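Uncharacterized protein VP1736 (Vibrio parahaemolyticus, PDB 3LXQ) is of unknown function but carries a sulfatase-family domain of the alkaline phosphatase clan, with helices packed around a central mixed sheet. Local coordinates at residues A[128-133]-A[305-309]; A[139-145]-A[343-347]; A[338-342]-A[367-371]. One frame throughout, in Å; residues are numbered along the deposited sequence.

Contact 1: residues A[128-133]-A[305-309]; sequences ATGTRS and DHDAR
The imidazole of H306 is wedged between the backbone of T131 and the carboxylate of D305, an example of a flat ring with a polar oxygen over each face. T131 O stands 3.2 Å above the plane of the H306 ring, offset toward its rim, and D305 OD1 holds a similar place over the opposite face. Rotation of the ring is fixed from its own side of the contact: H306 ND1 donates to D307 O at 2.7 Å, with an N-H...O angle of 172° and the acceptor almost in the ring plane. At the ring's edge lies S133. Its OG approaches D305 OD2 to 2.8 Å, but E94 OE2 is a second acceptor within reach of that hydroxyl. A water joins the two segments, donating to G130 O and accepting from D307 N. The other end is looser. R309 NH2 lies over one face of the R132 guanidinium, 3.2 Å from R132 NH2, with the planes 55° apart; these like charges meet where both arginines are exposed to solvent, and there R132 also has a salt bridge to D383. The consecutive D305 and H306 recall the Asp-His pair that binds metal in relatives of this clan, though no metal lies in this contact. They directly follow strand 298-304, while the facing loop leaves strand 121-127 and enters helix 133-141, with F246 of strand 241-246 against S133 and D305.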
ATOM      1  N   ALA A 128       0.767   5.764   4.250  1.00 24.37           N
ATOM      2  CA  ALA A 128       1.760   4.729   4.021  1.00 22.85           C
ATOM      3  C   ALA A 128       2.392   4.394   5.369  1.00 22.94           C
ATOM      4  O   ALA A 128       2.451   5.248   6.250  1.00 22.31           O
ATOM      5  CB  ALA A 128       2.822   5.197   3.016  1.00 23.02           C
ATOM      6  N   THR A 129       2.790   3.133   5.542  1.00 22.09           N
ATOM      7  CA  THR A 129       3.541   2.709   6.726  1.00 22.79           C
ATOM      8  C   THR A 129       5.026   3.066   6.616  1.00 24.08           C
ATOM      9  O   THR A 129       5.750   3.078   7.624  1.00 25.53           O
ATOM     10  CB  THR A 129       3.437   1.197   6.931  1.00 22.59           C
ATOM     11  OG1 THR A 129       3.943   0.553   5.767  1.00 21.00           O
ATOM     12  CG2 THR A 129       1.983   0.753   7.175  1.00 21.08           C
ATOM     13  N   GLY A 130       5.482   3.361   5.395  1.00 24.41           N
ATOM     14  CA  GLY A 130       6.884   3.714   5.159  1.00 25.48           C
ATOM     15  C   GLY A 130       7.173   4.844   4.190  1.00 26.66           C
ATOM     16  O   GLY A 130       6.259   5.577   3.765  1.00 26.50           O
ATOM     17  N   THR A 131       8.468   4.988   3.869  1.00 27.40           N
ATOM     18  CA  THR A 131       8.969   5.998   2.943  1.00 27.81           C
ATOM     19  C   THR A 131       9.627   5.416   1.696  1.00 27.84           C
ATOM     20  O   THR A 131       9.993   6.167   0.783  1.00 28.60           O
ATOM     21  CB  THR A 131       9.990   6.925   3.616  1.00 29.87           C
ATOM     22  OG1 THR A 131      11.124   6.156   4.057  1.00 30.93           O
ATOM     23  CG2 THR A 131       9.349   7.647   4.779  1.00 29.85           C
ATOM     24  N   ARG A 132       9.763   4.092   1.644  1.00 26.50           N
ATOM     25  CA  ARG A 132      10.478   3.449   0.544  1.00 27.39           C
ATOM     26  C   ARG A 132       9.561   2.549  -0.261  1.00 26.31           C
ATOM     27  O   ARG A 132       8.584   2.026   0.255  1.00 24.49           O
ATOM     28  CB  ARG A 132      11.692   2.666   1.058  1.00 28.45           C
ATOM     29  CG  ARG A 132      12.787   3.554   1.713  1.00 30.53           C
ATOM     30  CD  ARG A 132      13.735   2.694   2.516  1.00 35.37           C
ATOM     31  NE  ARG A 132      14.936   3.414   2.941  1.00 39.41           N
ATOM     32  CZ  ARG A 132      15.083   4.021   4.118  1.00 41.65           C
ATOM     33  NH1 ARG A 132      14.100   4.023   5.020  1.00 40.94           N
ATOM     34  NH2 ARG A 132      16.223   4.633   4.395  1.00 44.11           N
ATOM     35  N   SER A 133       9.882   2.415  -1.542  1.00 27.14           N
ATOM     36  CA  SER A 133       9.084   1.624  -2.455  1.00 27.59           C
ATOM     37  C   SER A 133       8.850   0.198  -1.972  1.00 27.37           C
ATOM     38  O   SER A 133       7.703  -0.271  -2.007  1.00 28.42           O
ATOM     39  CB  SER A 133       9.708   1.651  -3.854  1.00 29.01           C
ATOM     40  OG  SER A 133       9.669   2.975  -4.381  1.00 29.53           O
ATOM     41  N   ASP A 305       2.951   4.074  -3.175  1.00 29.77           N
ATOM     42  CA  ASP A 305       3.824   3.258  -2.332  1.00 29.55           C
ATOM     43  C   ASP A 305       4.348   4.071  -1.148  1.00 29.03           C
ATOM     44  O   ASP A 305       4.691   3.503  -0.112  1.00 29.37           O
ATOM     45  CB  ASP A 305       4.965   2.626  -3.148  1.00 31.50           C
ATOM     46  CG  ASP A 305       5.836   3.653  -3.856  1.00 33.53           C
ATOM     47  OD1 ASP A 305       5.477   4.852  -3.921  1.00 33.33           O
ATOM     48  OD2 ASP A 305       6.908   3.250  -4.346  1.00 36.08           O
ATOM     49  N   HIS A 306       4.383   5.396  -1.316  1.00 29.09           N
ATOM     50  CA  HIS A 306       4.828   6.365  -0.300  1.00 29.14           C
ATOM     51  C   HIS A 306       4.786   7.771  -0.918  1.00 30.19           C
ATOM     52  O   HIS A 306       4.610   7.921  -2.121  1.00 31.44           O
ATOM     53  CB  HIS A 306       6.258   6.070   0.171  1.00 29.81           C
ATOM     54  CG  HIS A 306       7.237   5.913  -0.952  1.00 32.10           C
ATOM     55  ND1 HIS A 306       7.907   6.979  -1.518  1.00 34.99           N
ATOM     56  CD2 HIS A 306       7.642   4.816  -1.631  1.00 32.99           C
ATOM     57  CE1 HIS A 306       8.691   6.543  -2.485  1.00 36.86           C
ATOM     58  NE2 HIS A 306       8.550   5.233  -2.574  1.00 37.35           N
ATOM     59  N   ASP A 307       4.962   8.794  -0.097  1.00 30.76           N
ATOM     60  CA  ASP A 307       5.106  10.164  -0.591  1.00 33.24           C
ATOM     61  C   ASP A 307       6.535  10.320  -1.104  1.00 35.67           C
ATOM     62  O   ASP A 307       7.417   9.525  -0.750  1.00 35.47           O
ATOM     63  CB  ASP A 307       4.846  11.147   0.553  1.00 33.54           C
ATOM     64  CG  ASP A 307       4.817  12.611   0.117  1.00 35.84           C
ATOM     65  OD1 ASP A 307       4.763  12.932  -1.097  1.00 37.85           O
ATOM     66  OD2 ASP A 307       4.837  13.459   1.028  1.00 37.57           O
ATOM     67  N   ALA A 308       6.768  11.326  -1.943  1.00 37.97           N
ATOM     68  CA  ALA A 308       8.133  11.703  -2.282  1.00 40.63           C
ATOM     69  C   ALA A 308       8.905  11.910  -0.978  1.00 40.73           C
ATOM     70  O   ALA A 308       8.448  12.616  -0.077  1.00 40.34           O
ATOM     71  CB  ALA A 308       8.151  12.963  -3.121  1.00 43.49           C
ATOM     72  N   ARG A 309      10.068  11.274  -0.885  1.00 41.73           N
ATOM     73  CA  ARG A 309      10.928  11.336   0.295  1.00 42.07           C
ATOM     74  C   ARG A 309      11.189  12.769   0.792  1.00 43.55           C
ATOM     75  O   ARG A 309      11.396  13.683   0.007  1.00 45.68           O
ATOM     76  CB  ARG A 309      12.260  10.672  -0.045  1.00 44.55           C
ATOM     77  CG  ARG A 309      12.986  10.035   1.138  1.00 46.79           C
ATOM     78  CD  ARG A 309      12.910   8.512   1.057  1.00 48.84           C
ATOM     79  NE  ARG A 309      14.018   7.899   1.789  1.00 52.73           N
ATOM     80  CZ  ARG A 309      15.020   7.217   1.230  1.00 55.43           C
ATOM     81  NH1 ARG A 309      15.070   7.019  -0.089  1.00 56.32           N
ATOM     82  NH2 ARG A 309      15.968   6.712   2.004  1.00 57.75           N
TER
HETATM   83  O   HOH W   1       5.536   8.243   2.750  1.00 23.57           O

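Contact 2: residues A[139-145]-A[343-347]; sequences AVTTGFP and NIDMP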
ATOM      1  N   ALA A 139       3.417  -3.506   2.189  1.00 23.78           N
ATOM      2  CA  ALA A 139       2.103  -3.186   2.727  1.00 23.79           C
ATOM      3  C   ALA A 139       0.957  -3.707   1.893  1.00 24.29           C
ATOM      4  O   ALA A 139      -0.030  -4.159   2.451  1.00 25.62           O
ATOM      5  CB  ALA A 139       1.946  -1.689   2.914  1.00 22.35           C
ATOM      6  N   VAL A 140       1.051  -3.621   0.565  1.00 24.77           N
ATOM      7  CA  VAL A 140      -0.110  -4.010  -0.261  1.00 26.12           C
ATOM      8  C   VAL A 140      -0.073  -5.456  -0.708  1.00 27.54           C
ATOM      9  O   VAL A 140      -1.086  -5.989  -1.173  1.00 29.66           O
ATOM     10  CB  VAL A 140      -0.318  -3.071  -1.484  1.00 26.68           C
ATOM     11  CG1 VAL A 140      -0.482  -1.633  -1.008  1.00 26.15           C
ATOM     12  CG2 VAL A 140       0.847  -3.192  -2.497  1.00 25.94           C
ATOM     13  N   THR A 141       1.065  -6.121  -0.566  1.00 27.49           N
ATOM     14  CA  THR A 141       1.098  -7.541  -0.959  1.00 29.51           C
ATOM     15  C   THR A 141       1.040  -8.483   0.237  1.00 29.06           C
ATOM     16  O   THR A 141       0.635  -9.641   0.098  1.00 30.45           O
ATOM     17  CB  THR A 141       2.325  -7.902  -1.815  1.00 30.81           C
ATOM     18  OG1 THR A 141       3.519  -7.673  -1.065  1.00 29.66           O
ATOM     19  CG2 THR A 141       2.341  -7.083  -3.081  1.00 33.21           C
ATOM     20  N   THR A 142       1.465  -7.988   1.397  1.00 27.82           N
ATOM     21  CA  THR A 142       1.558  -8.805   2.618  1.00 27.72           C
ATOM     22  C   THR A 142       0.780  -8.237   3.815  1.00 27.00           C
ATOM     23  O   THR A 142       0.400  -8.989   4.708  1.00 28.10           O
ATOM     24  CB  THR A 142       3.007  -8.986   3.111  1.00 27.42           C
ATOM     25  OG1 THR A 142       3.424  -7.809   3.821  1.00 25.27           O
ATOM     26  CG2 THR A 142       3.960  -9.262   1.983  1.00 27.58           C
ATOM     27  N   GLY A 143       0.597  -6.917   3.863  1.00 25.22           N
ATOM     28  CA  GLY A 143      -0.145  -6.302   4.967  1.00 23.92           C
ATOM     29  C   GLY A 143       0.679  -6.215   6.228  1.00 23.75           C
ATOM     30  O   GLY A 143       0.163  -5.830   7.279  1.00 23.88           O
ATOM     31  N   PHE A 144       1.970  -6.546   6.109  1.00 23.78           N
ATOM     32  CA  PHE A 144       2.884  -6.641   7.235  1.00 23.97           C
ATOM     33  C   PHE A 144       3.230  -5.235   7.661  1.00 22.94           C
ATOM     34  O   PHE A 144       3.534  -4.398   6.812  1.00 23.02           O
ATOM     35  CB  PHE A 144       4.153  -7.389   6.804  1.00 25.31           C
ATOM     36  CG  PHE A 144       5.036  -7.865   7.949  1.00 26.56           C
ATOM     37  CD1 PHE A 144       4.540  -8.701   8.947  1.00 27.62           C
ATOM     38  CD2 PHE A 144       6.383  -7.525   7.976  1.00 26.76           C
ATOM     39  CE1 PHE A 144       5.355  -9.148   9.980  1.00 29.00           C
ATOM     40  CE2 PHE A 144       7.217  -7.978   9.000  1.00 27.85           C
ATOM     41  CZ  PHE A 144       6.708  -8.791  10.004  1.00 29.29           C
ATOM     42  N   PRO A 145       3.164  -4.961   8.970  1.00 23.31           N
ATOM     43  CA  PRO A 145       3.493  -3.638   9.499  1.00 22.95           C
ATOM     44  C   PRO A 145       4.993  -3.384   9.431  1.00 23.77           C
ATOM     45  O   PRO A 145       5.751  -4.276   9.061  1.00 24.82           O
ATOM     46  CB  PRO A 145       3.027  -3.701  10.971  1.00 23.65           C
ATOM     47  CG  PRO A 145       2.249  -4.946  11.102  1.00 24.30           C
ATOM     48  CD  PRO A 145       2.726  -5.872  10.042  1.00 23.89           C
ATOM     49  N   ASN A 343      -2.011   1.729   4.339  1.00 27.20           N
ATOM     50  CA  ASN A 343      -1.996   0.841   3.178  1.00 27.53           C
ATOM     51  C   ASN A 343      -1.990  -0.664   3.519  1.00 27.30           C
ATOM     52  O   ASN A 343      -2.431  -1.474   2.711  1.00 27.90           O
ATOM     53  CB  ASN A 343      -0.873   1.208   2.187  1.00 27.37           C
ATOM     54  CG  ASN A 343       0.493   1.360   2.834  1.00 26.48           C
ATOM     55  OD1 ASN A 343       0.669   1.213   4.052  1.00 25.94           O
ATOM     56  ND2 ASN A 343       1.487   1.659   1.999  1.00 27.42           N
ATOM     57  N   ILE A 344      -1.513  -1.035   4.713  1.00 26.54           N
ATOM     58  CA  ILE A 344      -1.643  -2.428   5.181  1.00 26.39           C
ATOM     59  C   ILE A 344      -3.109  -2.862   5.452  1.00 27.10           C
ATOM     60  O   ILE A 344      -3.383  -4.064   5.593  1.00 27.67           O
ATOM     61  CB  ILE A 344      -0.770  -2.737   6.426  1.00 26.02           C
ATOM     62  CG1 ILE A 344      -1.219  -1.914   7.633  1.00 25.35           C
ATOM     63  CG2 ILE A 344       0.725  -2.516   6.142  1.00 25.69           C
ATOM     64  CD1 ILE A 344      -0.778  -2.488   8.944  1.00 25.03           C
ATOM     65  N   ASP A 345      -4.039  -1.909   5.497  1.00 27.67           N
ATOM     66  CA  ASP A 345      -5.475  -2.228   5.586  1.00 28.60           C
ATOM     67  C   ASP A 345      -6.059  -2.554   4.215  1.00 29.64           C
ATOM     68  O   ASP A 345      -7.171  -3.085   4.106  1.00 30.59           O
ATOM     69  CB  ASP A 345      -6.275  -1.072   6.211  1.00 28.99           C
ATOM     70  CG  ASP A 345      -5.760  -0.671   7.589  1.00 28.18           C
ATOM     71  OD1 ASP A 345      -5.356  -1.562   8.347  1.00 27.57           O
ATOM     72  OD2 ASP A 345      -5.763   0.537   7.915  1.00 28.26           O
HETATM   73  N   MSE A 346      -5.312  -2.241   3.167  1.00 29.83           N
HETATM   74  CA  MSE A 346      -5.830  -2.455   1.836  1.00 31.58           C
HETATM   75  C   MSE A 346      -5.960  -3.942   1.464  1.00 32.02           C
HETATM   76  O   MSE A 346      -7.012  -4.344   0.979  1.00 33.39           O
HETATM   77  CB  MSE A 346      -5.076  -1.631   0.798  1.00 32.10           C
HETATM   78  CG  MSE A 346      -5.264  -0.132   0.979  1.00 33.37           C
HETATM   79 SE   MSE A 346      -7.120   0.462   0.685  1.00 43.96          SE
HETATM   80  CE  MSE A 346      -7.817   0.354   2.530  1.00 37.75           C
ATOM     81  N   PRO A 347      -4.929  -4.768   1.748  1.00 31.08           N
ATOM     82  CA  PRO A 347      -5.142  -6.159   1.325  1.00 31.98           C
ATOM     83  C   PRO A 347      -6.343  -6.854   1.977  1.00 32.14           C
ATOM     84  O   PRO A 347      -7.064  -7.516   1.253  1.00 33.34           O
ATOM     85  CB  PRO A 347      -3.835  -6.877   1.675  1.00 30.76           C
ATOM     86  CG  PRO A 347      -2.865  -5.827   2.060  1.00 29.63           C
ATOM     87  CD  PRO A 347      -3.531  -4.496   2.133  1.00 29.86           C
TER
HETATM   88  O   HOH W   2      -2.585  -6.233   7.219  1.00 29.93           O
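A139 CB lies over one face of the N343 carboxamide, 3.4 Å from N343 CG and about as far from both of the amide's outer atoms. T129 N donates to the oxygen of this amide from the other side of its plane, so the group is held between a methyl and a peptide N-H. With CG between the backbone N and the carbonyl carbon (chi1 50°), N343 turns its amide onto A139, in the last turn of helix 133-141. The P347 ring meets backbone instead: its CG comes within 3.3 Å of A139 O and packs near V140 O, a buried carbonyl with no polar partner in the model. I344 fits against the turn that follows the helix. Its CB is 3.3 Å from G143 O, and its CG2 touches both F144 O and A139 CB. A water donates to G143 O and I344 O, 2.8 Å from each. An ST turn, in which F144 N donates to T142 OG1, shapes the exit, where G143 adopts positive phi. The contact sets the end of helix 133-141 against the 3-10 turn 343-345 leading into helix 346-353, whose M346 reaches strands 298-304 and 121-127, while F144 turns to helix 422-441.

Contact 3: residues A[338-342]-A[367-371]; sequences DRIAN and LTKPL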
ATOM      1  N   ASP A 338     -13.348   9.175   5.293  1.00 42.31           N
ATOM      2  CA  ASP A 338     -12.389   9.960   6.051  1.00 42.01           C
ATOM      3  C   ASP A 338     -11.751   9.163   7.205  1.00 40.21           C
ATOM      4  O   ASP A 338     -11.064   9.743   8.050  1.00 40.07           O
ATOM      5  CB  ASP A 338     -13.056  11.254   6.575  1.00 43.62           C
ATOM      6  CG  ASP A 338     -13.703  12.092   5.458  1.00 47.01           C
ATOM      7  OD1 ASP A 338     -13.097  12.261   4.374  1.00 49.71           O
ATOM      8  OD2 ASP A 338     -14.831  12.604   5.661  1.00 52.38           O
ATOM      9  N   ARG A 339     -11.961   7.845   7.247  1.00 38.94           N
ATOM     10  CA  ARG A 339     -11.432   7.033   8.368  1.00 36.90           C
ATOM     11  C   ARG A 339      -9.921   6.867   8.259  1.00 35.02           C
ATOM     12  O   ARG A 339      -9.425   6.475   7.206  1.00 34.70           O
ATOM     13  CB  ARG A 339     -12.126   5.659   8.453  1.00 37.03           C
ATOM     14  CG  ARG A 339     -13.630   5.696   8.817  1.00 38.56           C
ATOM     15  CD  ARG A 339     -14.281   4.293   8.776  1.00 38.00           C
ATOM     16  NE  ARG A 339     -14.142   3.643   7.469  1.00 38.25           N
ATOM     17  CZ  ARG A 339     -14.531   2.399   7.179  1.00 38.36           C
ATOM     18  NH1 ARG A 339     -15.088   1.612   8.101  1.00 37.21           N
ATOM     19  NH2 ARG A 339     -14.355   1.933   5.948  1.00 37.25           N
ATOM     20  N   ILE A 340      -9.188   7.184   9.328  1.00 33.67           N
ATOM     21  CA  ILE A 340      -7.732   7.037   9.303  1.00 32.32           C
ATOM     22  C   ILE A 340      -7.395   5.565   9.060  1.00 31.93           C
ATOM     23  O   ILE A 340      -7.906   4.682   9.755  1.00 31.60           O
ATOM     24  CB  ILE A 340      -7.023   7.514  10.608  1.00 31.81           C
ATOM     25  CG1 ILE A 340      -7.493   8.913  11.007  1.00 32.11           C
ATOM     26  CG2 ILE A 340      -5.490   7.541  10.405  1.00 29.98           C
ATOM     27  CD1 ILE A 340      -7.125   9.275  12.407  1.00 32.36           C
ATOM     28  N   ALA A 341      -6.538   5.322   8.075  1.00 31.26           N
ATOM     29  CA  ALA A 341      -6.149   3.968   7.688  1.00 31.19           C
ATOM     30  C   ALA A 341      -4.713   3.936   7.175  1.00 30.01           C
ATOM     31  O   ALA A 341      -4.107   4.985   6.944  1.00 31.02           O
ATOM     32  CB  ALA A 341      -7.116   3.432   6.631  1.00 31.93           C
ATOM     33  N   ASN A 342      -4.170   2.728   7.037  1.00 29.27           N
ATOM     34  CA  ASN A 342      -2.847   2.474   6.480  1.00 27.53           C
ATOM     35  C   ASN A 342      -3.016   1.688   5.201  1.00 27.48           C
ATOM     36  O   ASN A 342      -4.031   1.031   5.010  1.00 28.08           O
ATOM     37  CB  ASN A 342      -2.020   1.614   7.426  1.00 26.57           C
ATOM     38  CG  ASN A 342      -1.143   2.418   8.370  1.00 28.34           C
ATOM     39  OD1 ASN A 342      -1.034   2.074   9.550  1.00 28.76           O
ATOM     40  ND2 ASN A 342      -0.466   3.443   7.852  1.00 27.10           N
ATOM     41  N   LEU A 367     -11.990  -2.786   5.668  1.00 27.65           N
ATOM     42  CA  LEU A 367     -12.684  -1.509   5.817  1.00 28.16           C
ATOM     43  C   LEU A 367     -14.035  -1.483   5.103  1.00 29.39           C
ATOM     44  O   LEU A 367     -14.701  -0.447   5.073  1.00 29.63           O
ATOM     45  CB  LEU A 367     -11.783  -0.349   5.391  1.00 27.60           C
ATOM     46  CG  LEU A 367     -10.567  -0.158   6.309  1.00 27.77           C
ATOM     47  CD1 LEU A 367      -9.488   0.691   5.654  1.00 25.34           C
ATOM     48  CD2 LEU A 367     -10.963   0.388   7.691  1.00 27.45           C
ATOM     49  N   THR A 368     -14.435  -2.626   4.547  1.00 30.63           N
ATOM     50  CA  THR A 368     -15.793  -2.787   4.043  1.00 32.97           C
ATOM     51  C   THR A 368     -16.751  -2.912   5.229  1.00 33.00           C
ATOM     52  O   THR A 368     -17.966  -2.799   5.071  1.00 33.97           O
ATOM     53  CB  THR A 368     -15.972  -4.035   3.140  1.00 34.01           C
ATOM     54  OG1 THR A 368     -15.750  -5.222   3.908  1.00 34.07           O
ATOM     55  CG2 THR A 368     -15.046  -3.999   1.921  1.00 35.73           C
ATOM     56  N   LYS A 369     -16.177  -3.135   6.410  1.00 31.90           N
ATOM     57  CA  LYS A 369     -16.923  -3.320   7.639  1.00 31.82           C
ATOM     58  C   LYS A 369     -16.713  -2.126   8.563  1.00 31.70           C
ATOM     59  O   LYS A 369     -15.716  -1.404   8.415  1.00 31.43           O
ATOM     60  CB  LYS A 369     -16.500  -4.630   8.320  1.00 30.70           C
ATOM     61  CG  LYS A 369     -16.833  -5.851   7.459  1.00 32.72           C
ATOM     62  CD  LYS A 369     -16.261  -7.133   8.018  1.00 31.48           C
ATOM     63  CE  LYS A 369     -16.823  -8.310   7.237  1.00 34.69           C
ATOM     64  NZ  LYS A 369     -15.997  -9.523   7.409  1.00 35.60           N
ATOM     65  N   PRO A 370     -17.647  -1.925   9.523  1.00 32.16           N
ATOM     66  CA  PRO A 370     -17.602  -0.777  10.424  1.00 32.20           C
ATOM     67  C   PRO A 370     -16.332  -0.725  11.236  1.00 30.69           C
ATOM     68  O   PRO A 370     -15.753  -1.749  11.585  1.00 30.04           O
ATOM     69  CB  PRO A 370     -18.804  -1.013  11.360  1.00 32.73           C
ATOM     70  CG  PRO A 370     -19.739  -1.842  10.569  1.00 33.11           C
ATOM     71  CD  PRO A 370     -18.835  -2.766   9.792  1.00 32.86           C
ATOM     72  N   LEU A 371     -15.910   0.486  11.534  1.00 30.64           N
ATOM     73  CA  LEU A 371     -14.754   0.699  12.340  1.00 30.50           C
ATOM     74  C   LEU A 371     -15.097   1.913  13.176  1.00 32.12           C
ATOM     75  O   LEU A 371     -15.404   2.982  12.629  1.00 32.51           O
ATOM     76  CB  LEU A 371     -13.537   0.975  11.450  1.00 29.64           C
ATOM     77  CG  LEU A 371     -12.209   1.215  12.178  1.00 30.18           C
ATOM     78  CD1 LEU A 371     -11.628  -0.080  12.719  1.00 29.10           C
ATOM     79  CD2 LEU A 371     -11.199   1.952  11.280  1.00 31.27           C
TER
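R339 reaches across to the loop 367-371 and grips two of its carbonyls, a worked case of an arginine tying down irregular backbone. From CB, which points toward the loop, the chain runs extended through CG and CD, then kinks at chi3 (-57°), turning the head group to the loop backbone. NE is hydrogen-bonded to a residue adjoining one of the segments. R339 NH2 donates to L367 O at 2.6 Å, in the carbonyl plane and on a lone pair, with an N-H...O angle of 162°. It also forms a salt bridge with D337, at the end of strand 335-337. R339 NH1 takes the second carbonyl, K369 O, at 3.1 Å, the donor tilted 32° from the carbonyl plane. L371 CB lies 3.7 Å from R339 NH1. Around CZ, the two accepting oxygens lie close to the guanidinium plane, leaving a face for L367 CD2, which sits 4.0 Å above its centre. The other methyl of that leucine, L367 CD1, packs on A341 CB at 3.8 Å. This edge-on grip, one carbonyl to each terminal nitrogen, joins a loop of the alpha/beta fold to the residues leading into strand 341-342, which pairs in parallel with strand 121-127.

In the fold
From the N terminus, the chain leaves strand 121-127 and at 128-133 opens contact 1, which closes only when 305-309 follows strand 298-304. Before that, 139-145 at the end of helix 133-141 opens contact 2, which waits for 343-347; contacts 1 and 2 therefore cross. Contact 3 opens at 338-342, immediately ahead of the closing segment of contact 2, and ends at 367-371, so it crosses contact 2 in turn but stands in series with contact 1. The three also touch in space: T129 packs on I344 and on N342, and M346 and D345 meet L367. Together they link central-sheet strands, two helices and the loop leading toward strand 377-382.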